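Local atomic coordinates of demethyldecarbamoylnovobiocin O-methyltransferase (Streptomyces caeruleus, PDB entry 2WK1), a protein that transfers a methyl group from S-adenosyl-L-methionine to the 4-hydroxyl of the noviose sugar, the penultimate step in making the antibiotic novobiocin. Residues Asn105-Trp116 with Asp135-Phe144; Ile207-Asp218 with Lys233-Asp244. All coordinates share one frame; numbering follows the deposited sequence. Where two conformers were deposited one is given.

Contact 1: Asn105-Trp116 with Asp135-Phe144. With SAH (S-adenosyl-L-homocysteine), chain B.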
loop_
_atom_site.group_PDB
_atom_site.type_symbol
_atom_site.label_atom_id
_atom_site.label_comp_id
_atom_site.label_asym_id
_atom_site.label_seq_id
_atom_site.Cartn_x
_atom_site.Cartn_y
_atom_site.Cartn_z
ATOM N N ASN A 105 2.826 21.203 -19.303
ATOM C CA ASN A 105 2.521 20.644 -20.605
ATOM C C ASN A 105 3.756 20.433 -21.472
ATOM O O ASN A 105 3.763 20.677 -22.670
ATOM C CB ASN A 105 1.492 21.533 -21.302
ATOM C CG ASN A 105 0.185 21.554 -20.561
ATOM O OD1 ASN A 105 -0.446 20.509 -20.382
ATOM N ND2 ASN A 105 -0.197 22.716 -20.072
ATOM N N VAL A 106 4.808 19.906 -20.852
ATOM C CA VAL A 106 5.989 19.514 -21.612
ATOM C C VAL A 106 5.660 18.215 -22.346
ATOM O O VAL A 106 5.249 17.244 -21.700
ATOM C CB VAL A 106 7.189 19.276 -20.682
ATOM C CG1 VAL A 106 8.403 18.703 -21.441
ATOM C CG2 VAL A 106 7.552 20.539 -19.895
ATOM N N PRO A 107 5.785 18.167 -23.679
ATOM C CA PRO A 107 5.362 16.952 -24.381
ATOM C C PRO A 107 6.271 15.763 -24.100
ATOM O O PRO A 107 7.496 15.916 -23.908
ATOM C CB PRO A 107 5.475 17.317 -25.858
ATOM C CG PRO A 107 6.145 18.588 -25.926
ATOM C CD PRO A 107 6.205 19.230 -24.603
ATOM N N GLY A 108 5.680 14.576 -24.150
ATOM C CA GLY A 108 6.453 13.356 -24.187
ATOM C C GLY A 108 5.981 12.246 -23.267
ATOM O O GLY A 108 5.199 12.454 -22.330
ATOM N N ASP A 109 6.503 11.060 -23.572
ATOM C CA ASP A 109 6.269 9.889 -22.761
ATOM C C ASP A 109 7.234 9.861 -21.571
ATOM O O ASP A 109 8.108 10.731 -21.402
ATOM C CB ASP A 109 6.388 8.649 -23.620
ATOM C CG ASP A 109 5.221 8.484 -24.596
ATOM O OD1 ASP A 109 4.126 9.078 -24.365
ATOM O OD2 ASP A 109 5.428 7.728 -25.582
ATOM N N LEU A 110 7.043 8.859 -20.716
ATOM C CA LEU A 110 7.870 8.660 -19.544
ATOM C C LEU A 110 8.581 7.316 -19.732
ATOM O O LEU A 110 7.964 6.373 -20.237
ATOM C CB LEU A 110 6.989 8.598 -18.291
ATOM C CG LEU A 110 6.006 9.749 -18.077
ATOM C CD1 LEU A 110 5.197 9.514 -16.810
ATOM C CD2 LEU A 110 6.712 11.086 -18.061
ATOM N N VAL A 111 9.844 7.204 -19.340
ATOM C CA VAL A 111 10.558 5.941 -19.441
ATOM C C VAL A 111 11.466 5.711 -18.271
ATOM O O VAL A 111 12.067 6.661 -17.771
ATOM C CB VAL A 111 11.353 5.867 -20.760
ATOM C CG1 VAL A 111 12.417 6.937 -20.838
ATOM C CG2 VAL A 111 11.960 4.464 -20.963
ATOM N N GLU A 112 11.576 4.462 -17.839
ATOM C CA GLU A 112 12.640 4.026 -16.968
ATOM C C GLU A 112 13.434 2.941 -17.645
ATOM O O GLU A 112 12.860 1.982 -18.180
ATOM C CB GLU A 112 12.127 3.488 -15.640
ATOM C CG GLU A 112 13.308 3.353 -14.665
ATOM C CD GLU A 112 12.949 2.858 -13.279
ATOM O OE1 GLU A 112 12.098 1.965 -13.216
ATOM O OE2 GLU A 112 13.538 3.355 -12.267
ATOM N N THR A 113 14.746 3.126 -17.680
ATOM C CA THR A 113 15.682 2.138 -18.166
ATOM C C THR A 113 16.331 1.441 -16.986
ATOM O O THR A 113 17.227 1.981 -16.355
ATOM C CB THR A 113 16.725 2.737 -19.142
ATOM O OG1 THR A 113 17.420 3.817 -18.522
ATOM C CG2 THR A 113 16.069 3.242 -20.385
ATOM N N GLY A 114 15.810 0.274 -16.626
ATOM C CA GLY A 114 16.241 -0.513 -15.487
ATOM C C GLY A 114 15.192 -0.421 -14.420
ATOM O O GLY A 114 15.142 0.562 -13.687
ATOM N N VAL A 115 14.361 -1.457 -14.323
ATOM C CA VAL A 115 13.115 -1.367 -13.575
ATOM C C VAL A 115 12.975 -2.328 -12.388
ATOM O O VAL A 115 12.098 -2.132 -11.557
ATOM C CB VAL A 115 11.907 -1.526 -14.517
ATOM C CG1 VAL A 115 12.080 -0.626 -15.753
ATOM C CG2 VAL A 115 11.640 -2.995 -14.882
ATOM N N TRP A 116 13.787 -3.381 -12.340
ATOM C CA TRP A 116 13.697 -4.387 -11.266
ATOM C C TRP A 116 12.250 -4.870 -11.121
ATOM O O TRP A 116 11.690 -5.365 -12.108
ATOM C CB TRP A 116 14.299 -3.842 -9.960
ATOM C CG TRP A 116 14.519 -4.857 -8.908
ATOM C CD1 TRP A 116 15.189 -6.035 -9.053
ATOM C CD2 TRP A 116 14.201 -4.746 -7.509
ATOM N NE1 TRP A 116 15.273 -6.690 -7.850
ATOM C CE2 TRP A 116 14.674 -5.931 -6.882
ATOM C CE3 TRP A 116 13.525 -3.795 -6.732
ATOM C CZ2 TRP A 116 14.524 -6.155 -5.520
ATOM C CZ3 TRP A 116 13.400 -4.022 -5.373
ATOM C CH2 TRP A 116 13.884 -5.196 -4.784
ATOM N N ASP A 135 -2.914 10.595 -22.644
ATOM C CA ASP A 135 -2.151 10.749 -23.892
ATOM C C ASP A 135 -0.632 10.649 -23.712
ATOM O O ASP A 135 0.129 11.132 -24.539
ATOM C CB ASP A 135 -2.507 12.062 -24.601
ATOM C CG ASP A 135 -2.098 13.295 -23.829
ATOM O OD1 ASP A 135 -1.747 13.213 -22.633
ATOM O OD2 ASP A 135 -2.178 14.408 -24.427
ATOM N N ARG A 136 -0.209 10.028 -22.620
ATOM C CA ARG A 136 1.205 9.692 -22.401
ATOM C C ARG A 136 1.320 8.221 -22.039
ATOM O O ARG A 136 0.436 7.661 -21.398
ATOM C CB ARG A 136 1.834 10.542 -21.299
ATOM C CG ARG A 136 1.767 12.027 -21.547
ATOM C CD ARG A 136 2.282 12.759 -20.364
ATOM N NE ARG A 136 2.099 14.191 -20.393
ATOM C CZ ARG A 136 3.038 15.085 -20.661
ATOM N NH1 ARG A 136 4.261 14.733 -21.026
ATOM N NH2 ARG A 136 2.729 16.371 -20.567
ATOM N N THR A 137 2.421 7.611 -22.463
ATOM C CA THR A 137 2.745 6.232 -22.179
ATOM C C THR A 137 3.939 6.158 -21.230
ATOM O O THR A 137 4.842 6.998 -21.282
ATOM C CB THR A 137 3.070 5.493 -23.496
ATOM O OG1 THR A 137 1.893 5.493 -24.325
ATOM C CG2 THR A 137 3.569 4.070 -23.302
ATOM N N VAL A 138 3.903 5.169 -20.351
ATOM C CA VAL A 138 5.041 4.764 -19.536
ATOM C C VAL A 138 5.723 3.560 -20.191
ATOM O O VAL A 138 5.081 2.518 -20.367
ATOM C CB VAL A 138 4.611 4.393 -18.104
ATOM C CG1 VAL A 138 5.828 3.981 -17.269
ATOM C CG2 VAL A 138 3.868 5.559 -17.451
ATOM N N TRP A 139 6.994 3.723 -20.553
ATOM C CA TRP A 139 7.825 2.700 -21.146
ATOM C C TRP A 139 8.710 2.052 -20.098
ATOM O O TRP A 139 9.412 2.723 -19.341
ATOM C CB TRP A 139 8.676 3.276 -22.259
ATOM C CG TRP A 139 7.900 3.842 -23.412
ATOM C CD1 TRP A 139 7.415 5.103 -23.521
ATOM C CD2 TRP A 139 7.500 3.151 -24.604
ATOM N NE1 TRP A 139 6.753 5.260 -24.710
ATOM C CE2 TRP A 139 6.790 4.081 -25.395
ATOM C CE3 TRP A 139 7.696 1.865 -25.088
ATOM C CZ2 TRP A 139 6.267 3.753 -26.639
ATOM C CZ3 TRP A 139 7.157 1.539 -26.339
ATOM C CH2 TRP A 139 6.467 2.474 -27.083
ATOM N N VAL A 140 8.629 0.731 -20.043
ATOM C CA VAL A 140 9.264 -0.101 -19.034
ATOM C C VAL A 140 10.362 -0.899 -19.712
ATOM O O VAL A 140 10.088 -1.904 -20.377
ATOM C CB VAL A 140 8.226 -1.029 -18.354
ATOM C CG1 VAL A 140 8.852 -1.857 -17.253
ATOM C CG2 VAL A 140 7.022 -0.244 -17.831
ATOM N N ALA A 141 11.604 -0.416 -19.634
ATOM C CA ALA A 141 12.732 -0.977 -20.380
ATOM C C ALA A 141 13.672 -1.754 -19.474
ATOM O O ALA A 141 14.228 -1.195 -18.516
ATOM C CB ALA A 141 13.484 0.110 -21.126
ATOM N N ASP A 142 13.855 -3.044 -19.746
ATOM C CA ASP A 142 14.704 -3.890 -18.940
ATOM C C ASP A 142 15.025 -5.147 -19.714
ATOM O O ASP A 142 14.270 -5.569 -20.585
ATOM C CB ASP A 142 13.995 -4.294 -17.636
ATOM C CG ASP A 142 14.952 -4.652 -16.535
ATOM O OD1 ASP A 142 15.512 -5.767 -16.524
ATOM O OD2 ASP A 142 15.193 -3.764 -15.678
ATOM N N SER A 143 16.129 -5.786 -19.354
ATOM C CA SER A 143 16.386 -7.135 -19.845
ATOM C C SER A 143 15.389 -8.165 -19.323
ATOM O O SER A 143 15.164 -9.183 -19.965
ATOM C CB SER A 143 17.779 -7.588 -19.450
ATOM O OG SER A 143 17.818 -7.767 -18.047
ATOM N N PHE A 144 14.823 -7.904 -18.148
ATOM C CA PHE A 144 14.029 -8.841 -17.377
ATOM C C PHE A 144 14.830 -10.092 -17.066
ATOM O O PHE A 144 14.265 -11.123 -16.771
ATOM C CB PHE A 144 12.674 -9.090 -18.052
ATOM C CG PHE A 144 11.872 -7.823 -18.227
ATOM C CD1 PHE A 144 11.237 -7.245 -17.135
ATOM C CD2 PHE A 144 11.773 -7.196 -19.459
ATOM C CE1 PHE A 144 10.536 -6.073 -17.260
ATOM C CE2 PHE A 144 11.035 -6.032 -19.599
ATOM C CZ PHE A 144 10.434 -5.462 -18.495
HETATM N N SAH B . 14.621 1.254 -10.919
HETATM C CA SAH B . 14.518 -0.017 -10.123
HETATM C CB SAH B . 15.914 -0.577 -9.846
HETATM C CG SAH B . 16.662 -1.012 -11.098
HETATM S SD SAH B . 17.857 -2.306 -10.738
HETATM C C SAH B . 13.669 0.192 -8.900
HETATM O O SAH B . 13.783 -0.567 -7.930
HETATM O OXT SAH B . 12.804 1.057 -8.918
HETATM C "C5'" SAH B . 18.800 -2.353 -12.274
HETATM C "C4'" SAH B . 17.976 -2.907 -13.457
HETATM O "O4'" SAH B . 18.679 -2.591 -14.683
HETATM C "C3'" SAH B . 17.739 -4.417 -13.429
HETATM O "O3'" SAH B . 16.339 -4.744 -13.508
HETATM C "C2'" SAH B . 18.527 -4.911 -14.662
HETATM O "O2'" SAH B . 17.970 -6.050 -15.320
HETATM C "C1'" SAH B . 18.526 -3.690 -15.588
HETATM N N9 SAH B . 19.640 -3.561 -16.531
HETATM C C8 SAH B . 20.871 -3.077 -16.224
HETATM N N7 SAH B . 21.629 -2.959 -17.342
HETATM C C5 SAH B . 20.851 -3.353 -18.379
HETATM C C6 SAH B . 21.009 -3.419 -19.811
HETATM N N6 SAH B . 22.158 -3.079 -20.369
HETATM N N1 SAH B . 19.969 -3.834 -20.542
HETATM C C2 SAH B . 18.783 -4.143 -19.987
HETATM N N3 SAH B . 18.543 -4.114 -18.672
HETATM C C4 SAH B . 19.540 -3.702 -17.862
HETATM O O HOH W 1 0.396 17.822 -19.561
HETATM O O HOH W 2 3.313 11.470 -25.469
HETATM O O HOH W 3 2.268 7.625 -26.057
#
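R136 reaches across to the loop before strand 109-113 and fits its guanidinium into the bend of V106-P107-G108. The side chain runs extended from CG to NE along G108 O, and at its end R136 grips V106 O with both NH1 (2.8 Å) and NH2 (2.9 Å), that oxygen lying in the guanidinium plane. NH1 also bonds G108 O, while a water ties NH2 to N105 OD1. Next along, the D109 carboxylate plugs the corner between T137 and W139: T137 N donates to OD1, and W139 NE1 meets OD2 in a nearly straight bond (2.9 Å, 178°). Both donors come from above the carboxylate plane, which is turned 43° from the indole. T137 CG2 lies 3.7 Å above one face of the W139 indole, toward its rim. The two strands are parallel neighbours, joined through helix 119-130 as the first beta-alpha-beta unit of the Rossmann-like methyltransferase sheet. On one face V111 CG2 nudges W139 CB at 3.7 Å, and T113 CG2 sits against A141 CB. On the other, L110 CD1 packs on V138 CG2. Beyond the strand end V115 folds back, and its two methyls straddle V140 CG1, CG2 also reaching the F144 ring, one face of which has D142 CB over its centre. D142 then faces SAH: OD2 takes V115 N on its anti lone pair and the ribose O3' as well (2.6 Å), while OD1 takes O2' and, in an Asx turn, F144 N. G114 O receives the SAH amino group, SAH N.

Contact 2: Ile207-Asp218 with Lys233-Asp244. With SAH (S-adenosyl-L-homocysteine), chain B; EDO (1,2-ethanediol), chain F.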
loop_
_atom_site.group_PDB
_atom_site.type_symbol
_atom_site.label_atom_id
_atom_site.label_comp_id
_atom_site.label_asym_id
_atom_site.label_seq_id
_atom_site.Cartn_x
_atom_site.Cartn_y
_atom_site.Cartn_z
ATOM N N ILE A 207 9.656 5.319 -29.609
ATOM C CA ILE A 207 9.360 6.456 -28.771
ATOM C C ILE A 207 9.709 7.685 -29.589
ATOM O O ILE A 207 10.795 7.789 -30.134
ATOM C CB ILE A 207 10.181 6.439 -27.484
ATOM C CG1 ILE A 207 9.970 5.135 -26.687
ATOM C CG2 ILE A 207 9.852 7.683 -26.645
ATOM C CD1 ILE A 207 10.943 4.943 -25.553
ATOM N N ASP A 208 8.778 8.612 -29.668
ATOM C CA ASP A 208 8.954 9.840 -30.403
ATOM C C ASP A 208 9.649 10.905 -29.523
ATOM O O ASP A 208 10.700 11.442 -29.852
ATOM C CB ASP A 208 7.555 10.294 -30.837
ATOM C CG ASP A 208 7.552 11.580 -31.601
ATOM O OD1 ASP A 208 8.623 12.030 -32.041
ATOM O OD2 ASP A 208 6.440 12.129 -31.773
ATOM N N THR A 209 9.040 11.209 -28.395
ATOM C CA THR A 209 9.586 12.197 -27.508
ATOM C C THR A 209 9.342 11.770 -26.091
ATOM O O THR A 209 8.405 11.030 -25.774
ATOM C CB THR A 209 8.580 14.035 -27.572
ATOM O OG1 THR A 209 7.455 13.515 -27.325
ATOM C CG2 THR A 209 8.029 13.619 -29.233
ATOM N N LEU A 210 10.225 12.273 -25.231
ATOM C CA LEU A 210 10.225 11.941 -23.806
ATOM C C LEU A 210 10.154 13.210 -22.973
ATOM O O LEU A 210 10.875 14.186 -23.221
ATOM C CB LEU A 210 11.512 11.199 -23.433
ATOM C CG LEU A 210 11.642 9.770 -23.953
ATOM C CD1 LEU A 210 13.042 9.250 -23.716
ATOM C CD2 LEU A 210 10.552 8.889 -23.337
ATOM N N ALA A 211 9.286 13.188 -21.974
ATOM C CA ALA A 211 9.238 14.233 -20.965
ATOM C C ALA A 211 10.072 13.900 -19.734
ATOM O O ALA A 211 10.615 14.816 -19.088
ATOM C CB ALA A 211 7.792 14.547 -20.601
ATOM N N VAL A 212 10.186 12.619 -19.377
ATOM C CA VAL A 212 11.053 12.187 -18.270
ATOM C C VAL A 212 11.788 10.935 -18.712
ATOM O O VAL A 212 11.164 9.967 -19.139
ATOM C CB VAL A 212 10.277 11.917 -16.953
ATOM C CG1 VAL A 212 11.251 11.450 -15.863
ATOM C CG2 VAL A 212 9.483 13.153 -16.489
ATOM N N LEU A 213 13.109 10.965 -18.584
ATOM C CA LEU A 213 13.995 9.826 -18.818
ATOM C C LEU A 213 14.642 9.479 -17.496
ATOM O O LEU A 213 15.442 10.244 -17.019
ATOM C CB LEU A 213 15.052 10.218 -19.832
ATOM C CG LEU A 213 16.251 9.308 -20.066
ATOM C CD1 LEU A 213 15.789 7.876 -20.366
ATOM C CD2 LEU A 213 17.173 9.894 -21.152
ATOM N N ARG A 214 14.267 8.349 -16.896
ATOM C CA ARG A 214 14.860 7.892 -15.626
ATOM C C ARG A 214 15.798 6.737 -15.933
ATOM O O ARG A 214 15.399 5.762 -16.543
ATOM C CB ARG A 214 13.818 7.504 -14.599
ATOM C CG ARG A 214 14.466 7.175 -13.254
ATOM C CD ARG A 214 13.460 6.892 -12.127
ATOM N NE ARG A 214 14.097 7.166 -10.854
ATOM C CZ ARG A 214 15.021 6.383 -10.296
ATOM N NH1 ARG A 214 15.223 5.161 -10.760
ATOM N NH2 ARG A 214 15.703 6.816 -9.264
ATOM N N MET A 215 17.049 6.879 -15.540
ATOM C CA MET A 215 18.100 5.919 -15.835
ATOM C C MET A 215 18.510 5.209 -14.566
ATOM O O MET A 215 18.923 5.865 -13.595
ATOM C CB MET A 215 19.293 6.632 -16.465
ATOM C CG MET A 215 18.928 7.495 -17.675
ATOM S SD MET A 215 20.362 7.985 -18.607
ATOM C CE MET A 215 21.257 8.807 -17.344
ATOM N N ASP A 216 18.445 3.885 -14.563
ATOM C CA ASP A 216 18.797 3.082 -13.398
ATOM C C ASP A 216 19.332 1.736 -13.867
ATOM O O ASP A 216 18.821 0.673 -13.469
ATOM C CB ASP A 216 17.553 2.893 -12.527
ATOM C CG ASP A 216 17.866 2.482 -11.083
ATOM O OD1 ASP A 216 19.011 2.063 -10.779
ATOM O OD2 ASP A 216 16.935 2.584 -10.238
ATOM N N GLY A 217 20.359 1.783 -14.695
ATOM C CA GLY A 217 20.935 0.583 -15.294
ATOM C C GLY A 217 22.268 0.124 -14.745
ATOM O O GLY A 217 22.855 -0.803 -15.289
ATOM N N ASP A 218 22.761 0.779 -13.688
ATOM C CA ASP A 218 23.912 0.333 -12.873
ATOM C C ASP A 218 25.319 0.294 -13.479
ATOM O O ASP A 218 26.265 0.291 -12.720
ATOM C CB ASP A 218 23.615 -1.037 -12.240
ATOM C CG ASP A 218 22.689 -0.951 -11.038
ATOM O OD1 ASP A 218 22.791 0.005 -10.225
ATOM O OD2 ASP A 218 21.845 -1.852 -10.913
ATOM N N LYS A 233 15.664 12.415 -27.567
ATOM C CA LYS A 233 14.201 12.444 -27.548
ATOM C C LYS A 233 13.623 13.333 -26.452
ATOM O O LYS A 233 12.425 13.608 -26.457
ATOM C CB LYS A 233 13.665 11.035 -27.337
ATOM C CG LYS A 233 14.089 10.072 -28.404
ATOM C CD LYS A 233 13.448 8.707 -28.195
ATOM C CE LYS A 233 14.035 7.628 -29.087
ATOM N NZ LYS A 233 13.768 7.919 -30.525
ATOM N N VAL A 234 14.458 13.780 -25.504
ATOM C CA VAL A 234 13.965 14.522 -24.351
ATOM C C VAL A 234 13.601 15.953 -24.751
ATOM O O VAL A 234 14.429 16.713 -25.302
ATOM C CB VAL A 234 14.982 14.505 -23.180
ATOM C CG1 VAL A 234 14.498 15.372 -22.017
ATOM C CG2 VAL A 234 15.172 13.082 -22.691
ATOM N N SER A 235 12.354 16.322 -24.479
ATOM C CA SER A 235 11.858 17.643 -24.783
ATOM C C SER A 235 12.526 18.724 -23.935
ATOM O O SER A 235 12.931 18.506 -22.804
ATOM C CB SER A 235 10.366 17.701 -24.478
ATOM O OG SER A 235 9.676 16.787 -25.289
ATOM N N VAL A 236 12.557 19.940 -24.468
ATOM C CA VAL A 236 12.938 21.086 -23.660
ATOM C C VAL A 236 11.899 21.232 -22.561
ATOM O O VAL A 236 10.672 21.227 -22.816
ATOM C CB VAL A 236 13.018 22.352 -24.523
ATOM C CG1 VAL A 236 13.220 23.598 -23.651
ATOM C CG2 VAL A 236 14.136 22.195 -25.533
ATOM N N GLY A 237 12.375 21.344 -21.320
ATOM C CA GLY A 237 11.522 21.355 -20.146
ATOM C C GLY A 237 11.428 20.003 -19.468
ATOM O O GLY A 237 10.930 19.928 -18.363
ATOM N N GLY A 238 11.894 18.960 -20.153
ATOM C CA GLY A 238 11.866 17.607 -19.605
ATOM C C GLY A 238 13.049 17.343 -18.708
ATOM O O GLY A 238 13.934 18.181 -18.545
ATOM N N TYR A 239 13.027 16.181 -18.084
ATOM C CA TYR A 239 13.984 15.811 -17.064
ATOM C C TYR A 239 14.700 14.526 -17.363
ATOM O O TYR A 239 14.099 13.588 -17.889
ATOM C CB TYR A 239 13.267 15.647 -15.719
ATOM C CG TYR A 239 12.686 16.918 -15.163
ATOM C CD1 TYR A 239 13.449 17.782 -14.394
ATOM C CD2 TYR A 239 11.371 17.265 -15.387
ATOM C CE1 TYR A 239 12.899 18.965 -13.896
ATOM C CE2 TYR A 239 10.831 18.441 -14.906
ATOM C CZ TYR A 239 11.587 19.274 -14.131
ATOM O OH TYR A 239 11.076 20.465 -13.610
ATOM N N VAL A 240 15.973 14.486 -16.997
ATOM C CA VAL A 240 16.776 13.277 -16.958
ATOM C C VAL A 240 17.154 13.007 -15.531
ATOM O O VAL A 240 17.735 13.866 -14.859
ATOM C CB VAL A 240 18.032 13.379 -17.814
ATOM C CG1 VAL A 240 18.844 12.087 -17.733
ATOM C CG2 VAL A 240 17.671 13.768 -19.264
ATOM N N ILE A 241 16.786 11.834 -15.043
ATOM C CA ILE A 241 17.064 11.416 -13.671
ATOM C C ILE A 241 18.128 10.300 -13.704
ATOM O O ILE A 241 17.961 9.336 -14.439
ATOM C CB ILE A 241 15.796 10.909 -12.959
ATOM C CG1 ILE A 241 14.696 11.985 -12.889
ATOM C CG2 ILE A 241 16.146 10.321 -11.601
ATOM C CD1 ILE A 241 13.322 11.448 -12.580
ATOM N N VAL A 242 19.174 10.443 -12.907
ATOM C CA VAL A 242 20.252 9.465 -12.810
ATOM C C VAL A 242 20.171 8.869 -11.413
ATOM O O VAL A 242 20.470 9.549 -10.411
ATOM C CB VAL A 242 21.634 10.123 -13.000
ATOM C CG1 VAL A 242 22.693 9.086 -12.994
ATOM C CG2 VAL A 242 21.673 10.993 -14.270
ATOM N N ASP A 243 19.802 7.603 -11.319
ATOM C CA ASP A 243 19.552 6.980 -10.038
ATOM C C ASP A 243 20.776 6.908 -9.147
ATOM O O ASP A 243 20.681 7.153 -7.941
ATOM C CB ASP A 243 19.010 5.562 -10.238
ATOM C CG ASP A 243 18.748 4.865 -8.919
ATOM O OD1 ASP A 243 17.679 5.171 -8.323
ATOM O OD2 ASP A 243 19.617 4.068 -8.470
ATOM N N ASP A 244 21.895 6.515 -9.745
ATOM C CA ASP A 244 23.105 6.068 -9.023
ATOM C C ASP A 244 24.232 6.849 -9.659
ATOM O O ASP A 244 24.833 6.406 -10.630
ATOM C CB ASP A 244 23.301 4.541 -9.234
ATOM C CG ASP A 244 24.252 3.871 -8.226
ATOM O OD1 ASP A 244 24.779 4.520 -7.316
ATOM O OD2 ASP A 244 24.440 2.635 -8.354
HETATM N N SAH B . 14.621 1.254 -10.919
HETATM C CA SAH B . 14.518 -0.017 -10.123
HETATM C CB SAH B . 15.914 -0.577 -9.846
HETATM C CG SAH B . 16.662 -1.012 -11.098
HETATM S SD SAH B . 17.857 -2.306 -10.738
HETATM C C SAH B . 13.669 0.192 -8.900
HETATM O O SAH B . 13.783 -0.567 -7.930
HETATM O OXT SAH B . 12.804 1.057 -8.918
HETATM C "C5'" SAH B . 18.800 -2.353 -12.274
HETATM C "C4'" SAH B . 17.976 -2.907 -13.457
HETATM O "O4'" SAH B . 18.679 -2.591 -14.683
HETATM C "C3'" SAH B . 17.739 -4.417 -13.429
HETATM O "O3'" SAH B . 16.339 -4.744 -13.508
HETATM C "C2'" SAH B . 18.527 -4.911 -14.662
HETATM O "O2'" SAH B . 17.970 -6.050 -15.320
HETATM C "C1'" SAH B . 18.526 -3.690 -15.588
HETATM N N9 SAH B . 19.640 -3.561 -16.531
HETATM C C8 SAH B . 20.871 -3.077 -16.224
HETATM N N7 SAH B . 21.629 -2.959 -17.342
HETATM C C5 SAH B . 20.851 -3.353 -18.379
HETATM C C6 SAH B . 21.009 -3.419 -19.811
HETATM N N6 SAH B . 22.158 -3.079 -20.369
HETATM N N1 SAH B . 19.969 -3.834 -20.542
HETATM C C2 SAH B . 18.783 -4.143 -19.987
HETATM N N3 SAH B . 18.543 -4.114 -18.672
HETATM C C4 SAH B . 19.540 -3.702 -17.862
HETATM C C1 EDO F . 22.010 5.382 -14.849
HETATM O O1 EDO F . 21.825 4.184 -15.691
HETATM C C2 EDO F . 22.894 5.200 -13.599
HETATM O O2 EDO F . 22.065 5.077 -12.418
HETATM O O HOH W 4 18.329 1.785 -7.727
HETATM O O HOH W 5 25.900 0.535 -9.891
#
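Strands 210-215 and 238-242 run parallel in the central sheet of the methyltransferase fold, and their C-terminal ends carry the acidic cluster predicted to hold magnesium: D216, D243 and D244. R214 and D243 make the main polar contact there. R214, with CG anti to its N (chi1 -174°) and the chain extended as far as NE, slides past I241 CG2 and brings NH2 to D243 OD1 at 2.7 Å. The bond is nearly straight (172°), lies in the guanidinium plane and uses the anti lone pair, although the two flat groups are 73° apart. NH1 of R214 meets D216 OD2 from above that carboxylate, and D216 OD2 also accepts from SAH N (2.8 Å). The aspartates come close, D216 OD1 standing 3.1 Å from D243 OD2; R214 probably eases their repulsion, helped by R90, which also pairs with D243 OD1. No metal occupies the site in this model, and an ethanediol, probably from the crystallisation liquor, lies nearby, bonded to G217 N and D244 N.

Beneath this site the side chains of L213, M215, V240 and V242 pack together on one face of the sheet. M215 bends at chi3, laying its CE methyl against V242 CG2 (3.8 Å) and V240 CG1. L213 crosses V234 at about a right angle, its CB meeting CG2. On the face shared by V212 and R214, V212 CG1 rests on I241 CD1 at 3.9 Å. Farther from the ligand, both chains turn a corner: L210 pairs with V234, a type II turn runs from S235 to G238, and pairing resumes when Y239 N bonds A211 O. K233 crosses I207, its CD against CB, then bends at chi4 to give NZ to I207 O (3.0 Å).

Contact 1 and contact 2 are adjoining slices of one sheet, their centres about 8 Å apart, because strands 109-113 and 210-215 are themselves neighbours. The seam between them includes D109 O with A211 N at 2.8 Å, a probable hydrogen bond, and P107 O with S235 OG at 2.7 Å, another; near the ligand, T113 OG1 packs 3.5 Å from M215 CA. Both hold SAH at the C-terminal ends of their strands: contact 1 takes the ribose hydroxyls and adenine N3, and the two share the amino group, G114 O from one and D216 OD2 from the other. There E112 of 105-116 and R214 of 207-218 form a salt bridge, linking the cofactor pocket to the predicted magnesium site.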